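Local coordinates for protein cyclopenase asqI (Emericella nidulans, PDB 5YY3) that catalyses the zinc-dependent ring contraction of 4'-methoxycyclopenin to 4'-methoxyviridicatin, with release of methyl isocyanate, in the biosynthesis of the aspoquinolone mycotoxins, at residues V217-V222 / H399-G404; N322-V327 / F606-T611. One frame throughout, in Å; residues are numbered along the deposited sequence.

Interaction 1 (V217-V222 / H399-G404); sequences VHSQMV and HLQYYG
Q401 of helix 391-410 meets S219 of helix 210-231 and joins the two helices by its side-chain amide. NE2 of Q401 donates to OG of S219 at 3.2 Å, close to the amide plane and with an N-H...O angle of 154°; a weak bond from NE2 to the carbonyl O of S219, at 3.5 Å, adds to it. Glutamine suits the place because its chain, with CG anti to the backbone N (chi1 -170°), runs alongside the neighbouring helix, CG passing S219, and brings the amide between S219 and V222. The small serine allows a close approach: the CA atoms of S219 and Q401 are 5.0 Å apart. CG1 of V222 lies over one face of the amide, 3.5 Å from NE2 of Q401. The other polar atom, OE1, accepts from NE of R405, one turn further along the same helix.

Next to Q401 on helix 391-410, L400 sets CD1 over one face of the H218 imidazole, toward the rim, 4.1 Å from CD2. The backbone O of F214 receives a hydrogen bond from ND1 of H218, which, together with zinc binding, probably sets the ring's rotation. The segment axes approach to 8.8 Å at 115°. With H186 and H190 of helix 180-193, H218 binds the single zinc ion, so this buried crossing of two helices belongs to the metal-carrying helical core of the tyrosinase and hemocyanin fold.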
ATOM      1  N   VAL A 217      12.548  -0.887 -32.359  1.00 22.88           N
ATOM      2  CA  VAL A 217      13.098  -0.128 -31.246  1.00 22.00           C
ATOM      3  C   VAL A 217      12.006   0.222 -30.240  1.00 27.29           C
ATOM      4  O   VAL A 217      12.160   0.004 -29.033  1.00 24.82           O
ATOM      5  CB  VAL A 217      13.774   1.157 -31.739  1.00 24.54           C
ATOM      6  CG1 VAL A 217      14.089   2.082 -30.581  1.00 24.03           C
ATOM      7  CG2 VAL A 217      15.036   0.811 -32.530  1.00 26.96           C
ATOM      8  N   HIS A 218      10.883   0.727 -30.739  1.00 25.26           N
ATOM      9  CA  HIS A 218       9.781   1.065 -29.857  1.00 26.29           C
ATOM     10  C   HIS A 218       9.153  -0.158 -29.194  1.00 23.46           C
ATOM     11  O   HIS A 218       8.776  -0.096 -28.026  1.00 27.00           O
ATOM     12  CB  HIS A 218       8.730   1.864 -30.615  1.00 23.90           C
ATOM     13  CG  HIS A 218       9.150   3.268 -30.881  1.00 26.33           C
ATOM     14  ND1 HIS A 218       9.857   3.631 -32.010  1.00 33.84           N
ATOM     15  CD2 HIS A 218       9.021   4.392 -30.137  1.00 28.94           C
ATOM     16  CE1 HIS A 218      10.115   4.927 -31.963  1.00 36.62           C
ATOM     17  NE2 HIS A 218       9.615   5.413 -30.841  1.00 41.02           N
ATOM     18  N   SER A 219       9.038  -1.265 -29.920  1.00 22.92           N
ATOM     19  CA  SER A 219       8.493  -2.483 -29.311  1.00 26.00           C
ATOM     20  C   SER A 219       9.440  -3.064 -28.273  1.00 26.68           C
ATOM     21  O   SER A 219       9.024  -3.646 -27.277  1.00 20.58           O
ATOM     22  CB  SER A 219       8.202  -3.549 -30.360  1.00 23.20           C
ATOM     23  OG  SER A 219       7.775  -4.740 -29.719  1.00 29.37           O
ATOM     24  N   GLN A 220      10.728  -2.902 -28.523  1.00 25.43           N
ATOM     25  CA  GLN A 220      11.732  -3.457 -27.650  1.00 23.41           C
ATOM     26  C   GLN A 220      11.800  -2.598 -26.360  1.00 28.87           C
ATOM     27  O   GLN A 220      11.929  -3.143 -25.252  1.00 23.94           O
ATOM     28  CB  GLN A 220      13.053  -3.546 -28.430  1.00 28.88           C
ATOM     29  CG  GLN A 220      14.177  -4.372 -27.875  1.00 35.35           C
ATOM     30  CD  GLN A 220      13.928  -5.875 -27.784  1.00 25.32           C
ATOM     31  OE1 GLN A 220      14.727  -6.576 -27.173  1.00 29.42           O
ATOM     32  NE2 GLN A 220      12.844  -6.371 -28.364  1.00 20.35           N
ATOM     33  N   MET A 221      11.636  -1.274 -26.457  1.00 24.14           N
ATOM     34  CA  MET A 221      11.641  -0.511 -25.204  1.00 27.80           C
ATOM     35  C   MET A 221      10.338  -0.728 -24.398  1.00 23.82           C
ATOM     36  O   MET A 221      10.379  -0.746 -23.173  1.00 21.22           O
ATOM     37  CB  MET A 221      11.927   1.006 -25.410  1.00 23.03           C
ATOM     38  CG  MET A 221      11.302   1.752 -26.555  1.00 30.86           C
ATOM     39  SD  MET A 221      12.196   3.334 -26.848  1.00 36.22           S
ATOM     40  CE  MET A 221      13.853   2.682 -26.985  1.00 35.27           C
ATOM     41  N   VAL A 222       9.213  -0.948 -25.066  1.00 22.62           N
ATOM     42  CA  VAL A 222       7.976  -1.336 -24.375  1.00 20.73           C
ATOM     43  C   VAL A 222       8.108  -2.687 -23.624  1.00 23.13           C
ATOM     44  O   VAL A 222       7.686  -2.803 -22.463  1.00 22.38           O
ATOM     45  CB  VAL A 222       6.805  -1.401 -25.380  1.00 20.66           C
ATOM     46  CG1 VAL A 222       5.611  -2.204 -24.824  1.00 18.53           C
ATOM     47  CG2 VAL A 222       6.391   0.021 -25.767  1.00 20.50           C
ATOM     48  N   HIS A 399       0.926   1.346 -28.147  1.00 22.03           N
ATOM     49  CA  HIS A 399       0.001   1.386 -29.286  1.00 21.32           C
ATOM     50  C   HIS A 399       0.732   1.101 -30.587  1.00 21.29           C
ATOM     51  O   HIS A 399       0.272   0.287 -31.376  1.00 22.28           O
ATOM     52  CB  HIS A 399      -0.709   2.735 -29.391  1.00 20.36           C
ATOM     53  CG  HIS A 399      -1.594   2.857 -30.596  1.00 21.88           C
ATOM     54  ND1 HIS A 399      -2.613   1.967 -30.871  1.00 23.18           N
ATOM     55  CD2 HIS A 399      -1.622   3.776 -31.591  1.00 18.95           C
ATOM     56  CE1 HIS A 399      -3.227   2.327 -31.980  1.00 18.56           C
ATOM     57  NE2 HIS A 399      -2.647   3.423 -32.437  1.00 19.42           N
ATOM     58  N   LEU A 400       1.851   1.786 -30.824  1.00 18.99           N
ATOM     59  CA  LEU A 400       2.725   1.443 -31.955  1.00 22.06           C
ATOM     60  C   LEU A 400       3.020  -0.056 -31.983  1.00 23.80           C
ATOM     61  O   LEU A 400       2.940  -0.696 -33.037  1.00 20.48           O
ATOM     62  CB  LEU A 400       4.048   2.226 -31.892  1.00 21.56           C
ATOM     63  CG  LEU A 400       3.887   3.742 -31.949  1.00 20.78           C
ATOM     64  CD1 LEU A 400       5.235   4.423 -31.823  1.00 23.68           C
ATOM     65  CD2 LEU A 400       3.198   4.136 -33.254  1.00 17.46           C
ATOM     66  N   GLN A 401       3.350  -0.620 -30.816  1.00 24.52           N
ATOM     67  CA  GLN A 401       3.670  -2.047 -30.740  1.00 24.77           C
ATOM     68  C   GLN A 401       2.499  -2.911 -31.234  1.00 26.48           C
ATOM     69  O   GLN A 401       2.708  -4.007 -31.777  1.00 28.93           O
ATOM     70  CB  GLN A 401       4.041  -2.446 -29.312  1.00 21.57           C
ATOM     71  CG  GLN A 401       4.606  -3.858 -29.193  1.00 23.48           C
ATOM     72  CD  GLN A 401       4.573  -4.385 -27.761  1.00 26.29           C
ATOM     73  OE1 GLN A 401       3.506  -4.453 -27.132  1.00 25.25           O
ATOM     74  NE2 GLN A 401       5.744  -4.763 -27.238  1.00 21.36           N
ATOM     75  N   TYR A 402       1.275  -2.415 -31.057  1.00 22.65           N
ATOM     76  CA  TYR A 402       0.081  -3.161 -31.472  1.00 22.64           C
ATOM     77  C   TYR A 402       0.085  -3.428 -32.980  1.00 24.91           C
ATOM     78  O   TYR A 402      -0.266  -4.527 -33.430  1.00 25.37           O
ATOM     79  CB  TYR A 402      -1.195  -2.412 -31.052  1.00 22.79           C
ATOM     80  CG  TYR A 402      -2.479  -3.076 -31.485  1.00 22.98           C
ATOM     81  CD1 TYR A 402      -2.702  -4.422 -31.239  1.00 23.91           C
ATOM     82  CD2 TYR A 402      -3.483  -2.349 -32.124  1.00 25.33           C
ATOM     83  CE1 TYR A 402      -3.874  -5.049 -31.637  1.00 22.38           C
ATOM     84  CE2 TYR A 402      -4.672  -2.957 -32.523  1.00 25.46           C
ATOM     85  CZ  TYR A 402      -4.862  -4.309 -32.277  1.00 27.04           C
ATOM     86  OH  TYR A 402      -6.034  -4.929 -32.658  1.00 23.97           O
ATOM     87  N   TYR A 403       0.513  -2.447 -33.764  1.00 22.38           N
ATOM     88  CA  TYR A 403       0.578  -2.645 -35.206  1.00 22.36           C
ATOM     89  C   TYR A 403       1.554  -3.775 -35.536  1.00 25.74           C
ATOM     90  O   TYR A 403       1.277  -4.631 -36.396  1.00 29.34           O
ATOM     91  CB  TYR A 403       0.977  -1.350 -35.908  1.00 21.07           C
ATOM     92  CG  TYR A 403      -0.058  -0.255 -35.771  1.00 22.90           C
ATOM     93  CD1 TYR A 403      -1.077  -0.117 -36.703  1.00 20.94           C
ATOM     94  CD2 TYR A 403      -0.028   0.624 -34.692  1.00 19.64           C
ATOM     95  CE1 TYR A 403      -2.026   0.883 -36.576  1.00 22.80           C
ATOM     96  CE2 TYR A 403      -0.975   1.615 -34.549  1.00 20.18           C
ATOM     97  CZ  TYR A 403      -1.967   1.747 -35.491  1.00 26.37           C
ATOM     98  OH  TYR A 403      -2.901   2.752 -35.347  1.00 23.72           O
ATOM     99  N   GLY A 404       2.681  -3.789 -34.828  1.00 25.63           N
ATOM    100  CA  GLY A 404       3.631  -4.889 -34.905  1.00 24.14           C
ATOM    101  C   GLY A 404       3.038  -6.244 -34.565  1.00 23.41           C
ATOM    102  O   GLY A 404       3.320  -7.224 -35.244  1.00 30.86           O
TER

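Interaction 2 (N322-V327 / F606-T611)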
ATOM      1  N   ASN A 322       8.164  -7.847 -46.159  1.00 35.60           N
ATOM      2  CA  ASN A 322       8.063  -6.386 -46.153  1.00 35.25           C
ATOM      3  C   ASN A 322       7.049  -5.800 -45.163  1.00 31.51           C
ATOM      4  O   ASN A 322       6.977  -4.576 -45.001  1.00 33.36           O
ATOM      5  CB  ASN A 322       7.758  -5.879 -47.579  1.00 34.69           C
ATOM      6  CG  ASN A 322       6.294  -6.065 -47.999  1.00 36.62           C
ATOM      7  OD1 ASN A 322       5.480  -6.676 -47.297  1.00 35.26           O
ATOM      8  ND2 ASN A 322       5.965  -5.549 -49.179  1.00 36.05           N
ATOM      9  N   CYS A 323       6.282  -6.658 -44.491  1.00 30.87           N
ATOM     10  CA  CYS A 323       5.170  -6.171 -43.672  1.00 30.73           C
ATOM     11  C   CYS A 323       5.618  -5.161 -42.603  1.00 28.33           C
ATOM     12  O   CYS A 323       5.059  -4.084 -42.520  1.00 30.56           O
ATOM     13  CB  CYS A 323       4.410  -7.330 -43.011  1.00 31.27           C
ATOM     14  SG  CYS A 323       5.429  -8.459 -41.981  1.00 36.21           S
ATOM     15  N   LEU A 324       6.637  -5.470 -41.815  1.00 30.11           N
ATOM     16  CA  LEU A 324       6.987  -4.567 -40.710  1.00 34.91           C
ATOM     17  C   LEU A 324       7.584  -3.249 -41.194  1.00 31.90           C
ATOM     18  O   LEU A 324       7.302  -2.173 -40.631  1.00 30.62           O
ATOM     19  CB  LEU A 324       7.951  -5.245 -39.737  1.00 34.98           C
ATOM     20  CG  LEU A 324       7.344  -6.452 -39.027  1.00 37.24           C
ATOM     21  CD1 LEU A 324       8.309  -6.999 -37.974  1.00 46.22           C
ATOM     22  CD2 LEU A 324       6.008  -6.086 -38.417  1.00 31.54           C
ATOM     23  N   ASN A 325       8.403  -3.335 -42.236  1.00 31.63           N
ATOM     24  CA  ASN A 325       9.011  -2.142 -42.809  1.00 32.17           C
ATOM     25  C   ASN A 325       7.953  -1.194 -43.339  1.00 29.49           C
ATOM     26  O   ASN A 325       8.068   0.026 -43.206  1.00 31.38           O
ATOM     27  CB  ASN A 325       9.974  -2.506 -43.927  1.00 31.41           C
ATOM     28  CG  ASN A 325      10.937  -1.387 -44.235  1.00 38.39           C
ATOM     29  OD1 ASN A 325      11.457  -0.739 -43.323  1.00 38.07           O
ATOM     30  ND2 ASN A 325      11.166  -1.133 -45.522  1.00 39.79           N
ATOM     31  N   PHE A 326       6.911  -1.760 -43.930  1.00 28.84           N
ATOM     32  CA  PHE A 326       5.864  -0.939 -44.512  1.00 31.08           C
ATOM     33  C   PHE A 326       4.898  -0.445 -43.457  1.00 27.44           C
ATOM     34  O   PHE A 326       4.555   0.731 -43.441  1.00 30.15           O
ATOM     35  CB  PHE A 326       5.117  -1.706 -45.609  1.00 37.27           C
ATOM     36  CG  PHE A 326       5.710  -1.515 -46.974  1.00 39.25           C
ATOM     37  CD1 PHE A 326       5.406  -0.378 -47.730  1.00 41.84           C
ATOM     38  CD2 PHE A 326       6.601  -2.450 -47.501  1.00 39.65           C
ATOM     39  CE1 PHE A 326       5.966  -0.192 -49.006  1.00 41.91           C
ATOM     40  CE2 PHE A 326       7.163  -2.271 -48.776  1.00 39.19           C
ATOM     41  CZ  PHE A 326       6.839  -1.141 -49.526  1.00 41.13           C
ATOM     42  N   VAL A 327       4.453  -1.333 -42.576  1.00 28.26           N
ATOM     43  CA  VAL A 327       3.574  -0.919 -41.495  1.00 26.39           C
ATOM     44  C   VAL A 327       4.250   0.159 -40.637  1.00 25.61           C
ATOM     45  O   VAL A 327       3.647   1.183 -40.329  1.00 23.07           O
ATOM     46  CB  VAL A 327       3.161  -2.105 -40.607  1.00 26.52           C
ATOM     47  CG1 VAL A 327       2.407  -1.599 -39.358  1.00 26.22           C
ATOM     48  CG2 VAL A 327       2.302  -3.083 -41.394  1.00 26.16           C
ATOM     49  N   PHE A 606      11.787 -13.383 -33.014  1.00 22.03           N
ATOM     50  CA  PHE A 606      10.567 -13.014 -32.310  1.00 26.18           C
ATOM     51  C   PHE A 606       9.799 -11.879 -32.977  1.00 28.31           C
ATOM     52  O   PHE A 606       8.849 -11.376 -32.406  1.00 28.67           O
ATOM     53  CB  PHE A 606      10.886 -12.636 -30.864  1.00 21.47           C
ATOM     54  CG  PHE A 606      11.369 -13.801 -30.038  1.00 23.00           C
ATOM     55  CD1 PHE A 606      10.490 -14.799 -29.656  1.00 19.24           C
ATOM     56  CD2 PHE A 606      12.701 -13.897 -29.659  1.00 20.33           C
ATOM     57  CE1 PHE A 606      10.917 -15.850 -28.901  1.00 20.21           C
ATOM     58  CE2 PHE A 606      13.139 -14.958 -28.909  1.00 19.30           C
ATOM     59  CZ  PHE A 606      12.245 -15.932 -28.523  1.00 21.36           C
ATOM     60  N   ASN A 607      10.203 -11.500 -34.189  1.00 31.53           N
ATOM     61  CA  ASN A 607       9.627 -10.347 -34.873  1.00 26.15           C
ATOM     62  C   ASN A 607       8.439 -10.723 -35.758  1.00 29.04           C
ATOM     63  O   ASN A 607       7.699  -9.851 -36.211  1.00 32.19           O
ATOM     64  CB  ASN A 607      10.698  -9.637 -35.695  1.00 25.47           C
ATOM     65  CG  ASN A 607      11.321 -10.541 -36.745  1.00 32.01           C
ATOM     66  OD1 ASN A 607      11.363 -11.762 -36.578  1.00 27.83           O
ATOM     67  ND2 ASN A 607      11.811  -9.946 -37.833  1.00 30.38           N
ATOM     68  N   ARG A 608       8.248 -12.019 -35.983  1.00 25.42           N
ATOM     69  CA  ARG A 608       7.039 -12.529 -36.647  1.00 27.77           C
ATOM     70  C   ARG A 608       6.526 -13.725 -35.876  1.00 23.63           C
ATOM     71  O   ARG A 608       7.264 -14.299 -35.088  1.00 22.04           O
ATOM     72  CB  ARG A 608       7.321 -12.935 -38.098  1.00 28.25           C
ATOM     73  CG  ARG A 608       7.101 -11.831 -39.082  1.00 33.72           C
ATOM     74  CD  ARG A 608       7.829 -12.102 -40.358  1.00 37.66           C
ATOM     75  NE  ARG A 608       8.963 -11.195 -40.470  1.00 44.04           N
ATOM     76  CZ  ARG A 608       8.852  -9.922 -40.825  1.00 44.04           C
ATOM     77  NH1 ARG A 608       7.657  -9.439 -41.123  1.00 44.17           N
ATOM     78  NH2 ARG A 608       9.931  -9.144 -40.902  1.00 48.91           N
ATOM     79  N   ALA A 609       5.278 -14.121 -36.100  1.00 24.56           N
ATOM     80  CA  ALA A 609       4.778 -15.311 -35.426  1.00 22.93           C
ATOM     81  C   ALA A 609       5.522 -16.525 -35.978  1.00 25.41           C
ATOM     82  O   ALA A 609       6.090 -16.456 -37.069  1.00 29.41           O
ATOM     83  CB  ALA A 609       3.278 -15.465 -35.610  1.00 21.23           C
ATOM     84  N   TRP A 610       5.526 -17.628 -35.232  1.00 26.01           N
ATOM     85  CA  TRP A 610       6.185 -18.844 -35.703  1.00 25.57           C
ATOM     86  C   TRP A 610       5.167 -19.783 -36.291  1.00 28.51           C
ATOM     87  O   TRP A 610       4.098 -20.022 -35.725  1.00 27.67           O
ATOM     88  CB  TRP A 610       6.942 -19.559 -34.588  1.00 22.51           C
ATOM     89  CG  TRP A 610       8.015 -18.750 -33.971  1.00 24.93           C
ATOM     90  CD1 TRP A 610       8.487 -17.540 -34.401  1.00 21.62           C
ATOM     91  CD2 TRP A 610       8.751 -19.076 -32.786  1.00 24.18           C
ATOM     92  NE1 TRP A 610       9.479 -17.096 -33.553  1.00 24.74           N
ATOM     93  CE2 TRP A 610       9.655 -18.022 -32.553  1.00 21.69           C
ATOM     94  CE3 TRP A 610       8.734 -20.161 -31.902  1.00 22.86           C
ATOM     95  CZ2 TRP A 610      10.534 -18.020 -31.474  1.00 20.86           C
ATOM     96  CZ3 TRP A 610       9.601 -20.161 -30.835  1.00 21.55           C
ATOM     97  CH2 TRP A 610      10.493 -19.098 -30.626  1.00 22.48           C
ATOM     98  N   THR A 611       5.518 -20.328 -37.441  1.00 33.55           N
ATOM     99  CA  THR A 611       4.586 -21.123 -38.204  1.00 31.83           C
ATOM    100  C   THR A 611       4.330 -22.447 -37.458  1.00 31.46           C
ATOM    101  O   THR A 611       3.238 -23.021 -37.538  1.00 32.42           O
ATOM    102  CB  THR A 611       5.127 -21.343 -39.627  1.00 35.78           C
ATOM    103  OG1 THR A 611       4.054 -21.716 -40.485  1.00 47.74           O
ATOM    104  CG2 THR A 611       6.176 -22.422 -39.647  1.00 29.06           C
TER
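The start of helix 323-331, in the hemocyanin-type metal-binding domain, here meets a loop of the Ig-like domain, the one that runs from strand 571-580 toward helix 611-614; W610 holds the N-cap position of that short helix. L324 and R608 carry the contact, their side chains coming from opposite directions. The R608 chain bends at chi3 (-108°), which turns the guanidinium back toward the helix and lays one of its faces over the leucine: CD1 of L324 is 4.0 Å from NH2, and CG of L324 is 3.7 Å from NH1. A leucine suits this place because its branched end can pack against a flat cationic group without competing for its N-H bonds, while the long arginine chain lets a loop residue reach the helix. C323 brings its sulfur to the guanidinium edge near the plane of the group, although the modelled spacing there is too short to be trusted.

Outside the two segments, A407 of helix 391-410 packs on L324, and Q413 touches R608. The same Q413 donates from NE2 to OD1 of N607 and shares backbone hydrogen bonds with A609 and T611, tying the loop to the chain that follows helix 391-410. N607 itself meets the helix through its backbone and the root of its side chain: CD1 of L324 lies 3.4 Å from the carbonyl O of N607 and 4.2 Å from its CB.

In the fold
Along the chain the segments alternate: 217-222, then 322-327, then 399-404, then 606-611, so the two interactions interlock in sequence. Their centres lie 12 Å apart and they touch directly, CB of Y403 packing 3.7 Å from CG1 of V327. Helix 391-410 connects them, for it supplies one side of interaction 1 and borders interaction 2 as well. Interaction 1 lies within the metal-binding domain and includes a zinc ligand, whereas interaction 2 joins that domain to the Ig-like one. Packing is therefore continuous from the zinc-bearing helix 210-231 through helices 391-410 and 323-331 to the Ig-like domain.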